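Local coordinates for protein ornithine aminotransferase (Plasmodium falciparum, PDB 3LG0) that transfers the delta-amino group of ornithine to 2-oxoglutarate with the help of pyridoxal phosphate, giving glutamate semialdehyde on the route to proline, at residues Val231-Gln236 with Val257-Lys262. Residues are numbered along the deposited sequence; the frame is centred on the assembly and turned at random.
Sequences VADEVQ and VILLGK
Val231-Asp233 and Val257-Leu260 run as neighbouring parallel strands, their short axes 4.8 Å apart and inclined by 15°, within the seven-stranded mixed sheet of the large domain of a fold-type I aminotransferase; Val231 pairs with Val257, Ala232 with Ile258 and Asp233 with Leu259. Ala232 bonds through both its N and its O: the N donates to Val257 O at 2.9 Å, and the O receives Leu259 N at 3.0 Å. A third bond joins Glu234 N to Leu259 O (2.8 Å), and with it the regular pairing ends. Val231 and Val257 stand side by side on one face of the sheet, CG1 against CG1, and Leu259 CD2 extends this apolar patch against helix 112-129, where Val231 touches Cys123 and Leu259 touches Ala119. On the other face Ala232 CB meets the CD1 end of Ile258. At the end of its strand, Asp233 turns the chain: with CG anti to the backbone N (chi1 -178°), its OD1 lies where it can accept Val235 N at 3.0 Å, forming an Asx turn. Val235 is thereby set against the second segment, CG2 beside Leu259 CB and CG1 across Lys262 CG at 3.7 Å. The Glu234 chain bends at chi2, and its buried carboxylate is held by Thr237 OG1, Cys247 N and Thr248 OG1. Lys262, by similarity the lysine that carries the cofactor, is unmodified here; Ser291 of the second subunit packs against it and against Gln236. A water beside the turn accepts from Gly261 N at 2.8 Å and lies 2.9 Å from Glu234 O, to which it can donate.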
loop_
_atom_site.group_PDB
_atom_site.type_symbol
_atom_site.label_atom_id
_atom_site.label_comp_id
_atom_site.label_asym_id
_atom_site.label_seq_id
_atom_site.Cartn_x
_atom_site.Cartn_y
_atom_site.Cartn_z
ATOM N N VAL A 231 -15.526 16.073 4.768
ATOM C CA VAL A 231 -14.919 14.838 4.243
ATOM C C VAL A 231 -15.510 13.554 4.839
ATOM O O VAL A 231 -15.401 13.313 6.042
ATOM C CB VAL A 231 -13.409 14.809 4.491
ATOM C CG1 VAL A 231 -12.781 13.628 3.766
ATOM C CG2 VAL A 231 -12.770 16.118 4.030
ATOM N N ALA A 232 -16.117 12.736 3.987
ATOM C CA ALA A 232 -16.696 11.474 4.405
ATOM C C ALA A 232 -15.752 10.311 4.123
ATOM O O ALA A 232 -15.434 10.028 2.963
ATOM C CB ALA A 232 -18.028 11.235 3.694
ATOM N N ASP A 233 -15.336 9.625 5.183
ATOM C CA ASP A 233 -14.537 8.417 5.062
ATOM C C ASP A 233 -15.436 7.220 4.819
ATOM O O ASP A 233 -16.047 6.707 5.750
ATOM C CB ASP A 233 -13.741 8.184 6.346
ATOM C CG ASP A 233 -12.843 6.954 6.262
ATOM O OD1 ASP A 233 -12.960 6.185 5.274
ATOM O OD2 ASP A 233 -12.018 6.764 7.183
ATOM N N GLU A 234 -15.493 6.758 3.578
ATOM C CA GLU A 234 -16.406 5.682 3.198
ATOM C C GLU A 234 -15.634 4.418 2.856
ATOM O O GLU A 234 -16.122 3.551 2.127
ATOM C CB GLU A 234 -17.258 6.122 1.998
ATOM C CG GLU A 234 -18.240 7.265 2.303
ATOM C CD GLU A 234 -19.708 6.819 2.473
ATOM O OE1 GLU A 234 -19.987 5.609 2.640
ATOM O OE2 GLU A 234 -20.598 7.696 2.432
ATOM N N VAL A 235 -14.406 4.329 3.355
ATOM C CA VAL A 235 -13.536 3.201 3.045
ATOM C C VAL A 235 -14.183 1.873 3.483
ATOM O O VAL A 235 -14.088 0.873 2.784
ATOM C CB VAL A 235 -12.156 3.367 3.695
ATOM C CG1 VAL A 235 -11.320 2.109 3.504
ATOM C CG2 VAL A 235 -11.449 4.582 3.119
ATOM N N GLN A 236 -14.867 1.883 4.616
ATOM C CA GLN A 236 -15.593 0.705 5.109
ATOM C C GLN A 236 -17.092 0.741 4.824
ATOM O O GLN A 236 -17.696 -0.290 4.540
ATOM C CB GLN A 236 -15.425 0.574 6.627
ATOM C CG GLN A 236 -13.984 0.653 7.101
ATOM C CD GLN A 236 -13.299 -0.695 7.073
ATOM O OE1 GLN A 236 -13.936 -1.735 7.288
ATOM N NE2 GLN A 236 -11.992 -0.690 6.815
ATOM N N VAL A 257 -15.677 15.831 -0.094
ATOM C CA VAL A 257 -14.613 14.878 -0.364
ATOM C C VAL A 257 -15.016 13.489 0.119
ATOM O O VAL A 257 -15.503 13.325 1.235
ATOM C CB VAL A 257 -13.309 15.320 0.320
ATOM C CG1 VAL A 257 -12.200 14.314 0.052
ATOM C CG2 VAL A 257 -12.895 16.737 -0.158
ATOM N N ILE A 258 -14.838 12.492 -0.733
ATOM C CA ILE A 258 -15.109 11.101 -0.372
ATOM C C ILE A 258 -13.819 10.281 -0.374
ATOM O O ILE A 258 -13.011 10.417 -1.295
ATOM C CB ILE A 258 -16.077 10.453 -1.366
ATOM C CG1 ILE A 258 -17.396 11.218 -1.407
ATOM C CG2 ILE A 258 -16.329 8.980 -0.993
ATOM C CD1 ILE A 258 -18.295 10.946 -0.237
ATOM N N LEU A 259 -13.633 9.446 0.658
ATOM C CA LEU A 259 -12.581 8.412 0.675
ATOM C C LEU A 259 -13.170 7.011 0.419
ATOM O O LEU A 259 -14.115 6.589 1.093
ATOM C CB LEU A 259 -11.845 8.358 2.021
ATOM C CG LEU A 259 -11.330 9.592 2.737
ATOM C CD1 LEU A 259 -10.242 9.161 3.724
ATOM C CD2 LEU A 259 -10.790 10.562 1.737
ATOM N N LEU A 260 -12.584 6.278 -0.518
ATOM C CA LEU A 260 -13.025 4.924 -0.828
ATOM C C LEU A 260 -11.861 3.948 -0.735
ATOM O O LEU A 260 -10.703 4.338 -0.892
ATOM C CB LEU A 260 -13.597 4.852 -2.250
ATOM C CG LEU A 260 -14.861 5.642 -2.611
ATOM C CD1 LEU A 260 -15.180 5.483 -4.096
ATOM C CD2 LEU A 260 -16.034 5.158 -1.775
ATOM N N GLY A 261 -12.169 2.673 -0.491
ATOM C CA GLY A 261 -11.150 1.625 -0.492
ATOM C C GLY A 261 -11.722 0.218 -0.423
ATOM O O GLY A 261 -12.834 -0.006 -0.861
ATOM N N LYS A 262 -10.954 -0.723 0.121
ATOM C CA LYS A 262 -11.427 -2.087 0.396
ATOM C C LYS A 262 -12.144 -2.757 -0.769
ATOM O O LYS A 262 -11.508 -3.403 -1.593
ATOM C CB LYS A 262 -12.323 -2.132 1.642
ATOM C CG LYS A 262 -11.681 -1.574 2.905
ATOM C CD LYS A 262 -10.354 -2.249 3.205
ATOM C CE LYS A 262 -9.825 -1.879 4.596
ATOM N NZ LYS A 262 -8.466 -2.482 4.864
HETATM O O HOH W 1 -14.903 2.256 -0.150
#